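Local coordinates for protein L-isoleucine-4-hydroxylase (PDB 6LNH) that hydroxylates L-isoleucine to (4S)-4-hydroxy-L-isoleucine, using iron(II), 2-oxoglutarate, molecular oxygen and ascorbate, and also oxidises several related aliphatic and sulfur-containing amino acids, at residues 129-132 and 133-137; 54-57 and 58-61. All coordinates share one frame; numbering follows the deposited sequence.

Interaction 1 of 2, residues 129-132 and 133-137; sequences DTEF and AFKTN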
loop_
_atom_site.group_PDB
_atom_site.type_symbol
_atom_site.label_atom_id
_atom_site.label_comp_id
_atom_site.label_asym_id
_atom_site.label_seq_id
_atom_site.Cartn_x
_atom_site.Cartn_y
_atom_site.Cartn_z
ATOM N N ASP C 129 -10.939 -23.799 15.517
ATOM C CA ASP C 129 -10.762 -24.579 14.296
ATOM C C ASP C 129 -11.286 -25.994 14.482
ATOM O O ASP C 129 -11.937 -26.550 13.590
ATOM C CB ASP C 129 -9.286 -24.614 13.897
ATOM C CG ASP C 129 -8.738 -23.245 13.551
ATOM O OD1 ASP C 129 -9.535 -22.288 13.455
ATOM O OD2 ASP C 129 -7.507 -23.129 13.372
ATOM N N THR C 130 -11.016 -26.589 15.646
ATOM C CA THR C 130 -11.481 -27.944 15.921
ATOM C C THR C 130 -13.001 -28.008 15.945
ATOM O O THR C 130 -13.601 -28.935 15.385
ATOM C CB THR C 130 -10.893 -28.439 17.241
ATOM O OG1 THR C 130 -9.463 -28.362 17.184
ATOM C CG2 THR C 130 -11.290 -29.876 17.491
ATOM N N GLU C 131 -13.643 -27.030 16.587
ATOM C CA GLU C 131 -15.099 -27.031 16.668
ATOM C C GLU C 131 -15.727 -26.821 15.296
ATOM O O GLU C 131 -16.793 -27.374 15.002
ATOM C CB GLU C 131 -15.557 -25.942 17.641
ATOM C CG GLU C 131 -17.057 -25.686 17.671
ATOM C CD GLU C 131 -17.436 -24.620 18.688
ATOM O OE1 GLU C 131 -16.826 -24.594 19.779
ATOM O OE2 GLU C 131 -18.341 -23.807 18.399
ATOM N N PHE C 132 -15.064 -26.044 14.433
ATOM C CA PHE C 132 -15.536 -25.876 13.063
ATOM C C PHE C 132 -15.335 -27.153 12.258
ATOM O O PHE C 132 -16.234 -27.578 11.524
ATOM C CB PHE C 132 -14.808 -24.689 12.416
ATOM C CG PHE C 132 -15.253 -24.364 10.999
ATOM C CD1 PHE C 132 -15.074 -25.258 9.949
ATOM C CD2 PHE C 132 -15.831 -23.138 10.721
ATOM C CE1 PHE C 132 -15.482 -24.945 8.671
ATOM C CE2 PHE C 132 -16.234 -22.816 9.438
ATOM C CZ PHE C 132 -16.059 -23.722 8.411
ATOM N N ALA C 133 -14.168 -27.783 12.389
ATOM C CA ALA C 133 -13.894 -28.990 11.618
ATOM C C ALA C 133 -14.874 -30.102 11.968
ATOM O O ALA C 133 -15.389 -30.792 11.080
ATOM C CB ALA C 133 -12.453 -29.446 11.849
ATOM N N PHE C 134 -15.141 -30.290 13.262
ATOM C CA PHE C 134 -16.066 -31.325 13.713
ATOM C C PHE C 134 -17.504 -31.097 13.274
ATOM O O PHE C 134 -18.267 -32.061 13.184
ATOM C CB PHE C 134 -15.996 -31.445 15.231
ATOM C CG PHE C 134 -14.761 -32.129 15.706
ATOM C CD1 PHE C 134 -13.990 -32.852 14.815
ATOM C CD2 PHE C 134 -14.363 -32.052 17.026
ATOM C CE1 PHE C 134 -12.852 -33.487 15.229
ATOM C CE2 PHE C 134 -13.217 -32.694 17.448
ATOM C CZ PHE C 134 -12.457 -33.411 16.544
ATOM N N LYS C 135 -17.913 -29.860 13.020
ATOM C CA LYS C 135 -19.282 -29.627 12.578
ATOM C C LYS C 135 -19.436 -29.698 11.065
ATOM O O LYS C 135 -20.531 -29.433 10.557
ATOM C CB LYS C 135 -19.800 -28.295 13.132
ATOM C CG LYS C 135 -19.797 -28.306 14.662
ATOM C CD LYS C 135 -19.959 -26.939 15.302
ATOM C CE LYS C 135 -20.901 -27.012 16.503
ATOM N NZ LYS C 135 -22.234 -27.577 16.148
ATOM N N THR C 136 -18.384 -30.065 10.341
ATOM C CA THR C 136 -18.530 -30.363 8.927
ATOM C C THR C 136 -18.844 -31.847 8.749
ATOM O O THR C 136 -18.501 -32.681 9.590
ATOM C CB THR C 136 -17.254 -29.994 8.164
ATOM O OG1 THR C 136 -16.197 -30.889 8.525
ATOM C CG2 THR C 136 -16.821 -28.573 8.491
ATOM N N ASN C 137 -19.498 -32.172 7.632
ATOM C CA ASN C 137 -19.655 -33.561 7.208
ATOM C C ASN C 137 -18.395 -34.124 6.559
ATOM O O ASN C 137 -18.359 -35.318 6.243
ATOM C CB ASN C 137 -20.879 -33.721 6.289
ATOM C CG ASN C 137 -20.792 -32.902 5.007
ATOM O OD1 ASN C 137 -19.734 -32.399 4.633
ATOM N ND2 ASN C 137 -21.927 -32.765 4.326
#
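Ala-133 N donates to Asp-129 O at 2.8 Å and Phe-134 N to Thr-130 O at 3.0 Å, the second bond the straighter at 167°. One residue on, this i to i+4 pattern falters: the single N-H of Lys-135 is shared weakly between Glu-131 O and Phe-132 O, the latter at 3.2 Å and only 132°. Ala-133 O, by contrast, is gripped twice by Thr-136, through its backbone N and, at 2.7 Å, through OG1. With chi1 at 69°, that hydroxyl is folded back towards the carbonyl of the last helical turn. These bonds close the C-terminal turn of helix 120-134, which lies against the main antiparallel sheet of the double-stranded beta-helix (cupin) core shared by 2OG-Fe dioxygenases, where Asp-129 OD2 bonds His-180. On the flanks, side chains four apart pair up. Thr-130 and Phe-134 run side by side, with CG2 of Thr-130 pressed to CE2 of Phe-134 at 3.4 Å, near Tyr-84. Phe-132 instead crosses Thr-136 almost at right angles, its CE1 3.9 Å from Thr-136 CG2, and its ring meets Phe-178 edge-to-face. Along the exposed side, Lys-135 CD lies 4.0 Å from Glu-131 CG, while the charged ends stay apart.

Interaction 2 of 2, residues 54-57 and 58-61; sequences LDYY and NLED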
loop_
_atom_site.group_PDB
_atom_site.type_symbol
_atom_site.label_atom_id
_atom_site.label_comp_id
_atom_site.label_asym_id
_atom_site.label_seq_id
_atom_site.Cartn_x
_atom_site.Cartn_y
_atom_site.Cartn_z
ATOM N N LEU C 54 6.053 -12.563 18.020
ATOM C CA LEU C 54 7.480 -12.483 18.289
ATOM C C LEU C 54 8.141 -13.853 18.273
ATOM O O LEU C 54 9.361 -13.937 18.094
ATOM C CB LEU C 54 7.721 -11.802 19.637
ATOM C CG LEU C 54 7.578 -10.280 19.657
ATOM C CD1 LEU C 54 7.715 -9.728 21.073
ATOM C CD2 LEU C 54 8.591 -9.640 18.727
ATOM N N ASP C 55 7.367 -14.925 18.466
ATOM C CA ASP C 55 7.933 -16.267 18.430
ATOM C C ASP C 55 8.422 -16.661 17.043
ATOM O O ASP C 55 9.275 -17.548 16.932
ATOM C CB ASP C 55 6.914 -17.291 18.924
ATOM C CG ASP C 55 7.541 -18.647 19.184
ATOM O OD1 ASP C 55 8.570 -18.698 19.889
ATOM O OD2 ASP C 55 7.013 -19.660 18.680
ATOM N N TYR C 56 7.909 -16.028 15.986
ATOM C CA TYR C 56 8.348 -16.377 14.641
ATOM C C TYR C 56 9.785 -15.958 14.369
ATOM O O TYR C 56 10.368 -16.412 13.379
ATOM C CB TYR C 56 7.415 -15.760 13.596
ATOM C CG TYR C 56 6.113 -16.512 13.437
ATOM C CD1 TYR C 56 5.136 -16.469 14.425
ATOM C CD2 TYR C 56 5.876 -17.294 12.315
ATOM C CE1 TYR C 56 3.948 -17.165 14.287
ATOM C CE2 TYR C 56 4.692 -17.994 12.168
ATOM C CZ TYR C 56 3.732 -17.926 13.156
ATOM O OH TYR C 56 2.557 -18.626 13.015
ATOM N N TYR C 57 10.366 -15.111 15.217
ATOM C CA TYR C 57 11.777 -14.764 15.122
ATOM C C TYR C 57 12.693 -15.820 15.730
ATOM O O TYR C 57 13.915 -15.634 15.713
ATOM C CB TYR C 57 12.038 -13.408 15.789
ATOM C CG TYR C 57 11.375 -12.238 15.095
ATOM C CD1 TYR C 57 10.019 -11.980 15.259
ATOM C CD2 TYR C 57 12.104 -11.402 14.258
ATOM C CE1 TYR C 57 9.411 -10.914 14.622
ATOM C CE2 TYR C 57 11.502 -10.334 13.612
ATOM C CZ TYR C 57 10.157 -10.095 13.798
ATOM O OH TYR C 57 9.551 -9.037 13.161
ATOM N N ASN C 58 12.143 -16.907 16.281
ATOM C CA ASN C 58 12.938 -17.989 16.850
ATOM C C ASN C 58 13.016 -19.224 15.957
ATOM O O ASN C 58 13.776 -20.146 16.269
ATOM C CB ASN C 58 12.380 -18.383 18.224
ATOM C CG ASN C 58 12.553 -17.284 19.259
ATOM O OD1 ASN C 58 13.649 -16.754 19.441
ATOM N ND2 ASN C 58 11.466 -16.931 19.933
ATOM N N LEU C 59 12.246 -19.267 14.870
ATOM C CA LEU C 59 12.272 -20.395 13.946
ATOM C C LEU C 59 13.621 -20.504 13.243
ATOM O O LEU C 59 14.231 -19.500 12.871
ATOM C CB LEU C 59 11.150 -20.261 12.916
ATOM C CG LEU C 59 9.744 -20.077 13.490
ATOM C CD1 LEU C 59 8.732 -19.885 12.376
ATOM C CD2 LEU C 59 9.355 -21.251 14.376
ATOM N N GLU C 60 14.089 -21.736 13.064
ATOM C CA GLU C 60 15.376 -22.006 12.436
ATOM C C GLU C 60 15.237 -22.156 10.924
ATOM O O GLU C 60 14.191 -22.557 10.412
ATOM C CB GLU C 60 16.012 -23.279 13.004
ATOM C CG GLU C 60 16.368 -23.215 14.475
ATOM C CD GLU C 60 17.844 -22.920 14.676
ATOM O OE1 GLU C 60 18.680 -23.580 14.020
ATOM O OE2 GLU C 60 18.169 -22.025 15.483
ATOM N N ASP C 61 16.321 -21.851 10.215
ATOM C CA ASP C 61 16.298 -21.876 8.759
ATOM C C ASP C 61 16.312 -23.314 8.246
ATOM O O ASP C 61 16.931 -24.206 8.831
ATOM C CB ASP C 61 17.474 -21.088 8.175
ATOM C CG ASP C 61 17.214 -20.632 6.747
ATOM O OD1 ASP C 61 16.158 -21.001 6.186
ATOM O OD2 ASP C 61 18.062 -19.910 6.184
#
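Asn-58 returns to Asp-55 twice, once through the backbone and once through its side chain. Its N donates to Asp-55 O at 3.0 Å and 159°, closing a 3-10-like i to i+3 turn, one step after Tyr-57 N bonds Leu-54 O in the same fashion at 3.3 Å. In this way the chain leaves helix 44-54 through a short 3-10 turn and runs on towards strand 68-77 of the main antiparallel sheet. Alongside the backbone bond, ND2 of Asn-58 makes a weak bond of 3.4 Å to Asp-55 OD1; the two side chains cross at about a right angle, with carboxylate and amide planes 59° apart. A chi1 of -168° swings the Asp-55 carboxylate out to where Asn-58 ND2 can reach OD1. On the sheet-facing side Tyr-56 and Leu-59 lie side by side and point the same way, CD1 of Leu-59 approaching CD2 of Tyr-56 to 3.9 Å. Further out, Asp-55 OD1 also accepts from Asn-113 and OD2 from Gln-151, and the Asn-58 amide is the weaker of the partners. Tyr-57 forms a cation-pi contact with Arg-153 and packs on Thr-50 of a second subunit. Tyr-56 and Leu-59 both touch Gln-151 and Arg-153, and Tyr-56 OH is hydrogen-bonded to Ile-240 O.

Interactions 1 and 2 illustrate how a helix can end in two ways within one fold. They lie on opposite sides of the chain's centre, their own centres 29 Å apart and their nearest atoms about 11 Å apart, and they follow one another in sequence, 54-61 closing well before 129-137 opens. What connects them is the main antiparallel sheet: strands 145-156 and 236-247 take side chains from both, with Leu-145, Ile-147, Val-243 and Phe-245 meeting 129-137 and Gln-151, Arg-153 and Leu-241 meeting 54-61. Neither contact touches the iron site of His-170, Asp-172 and His-223; interaction 2 additionally borders a second subunit.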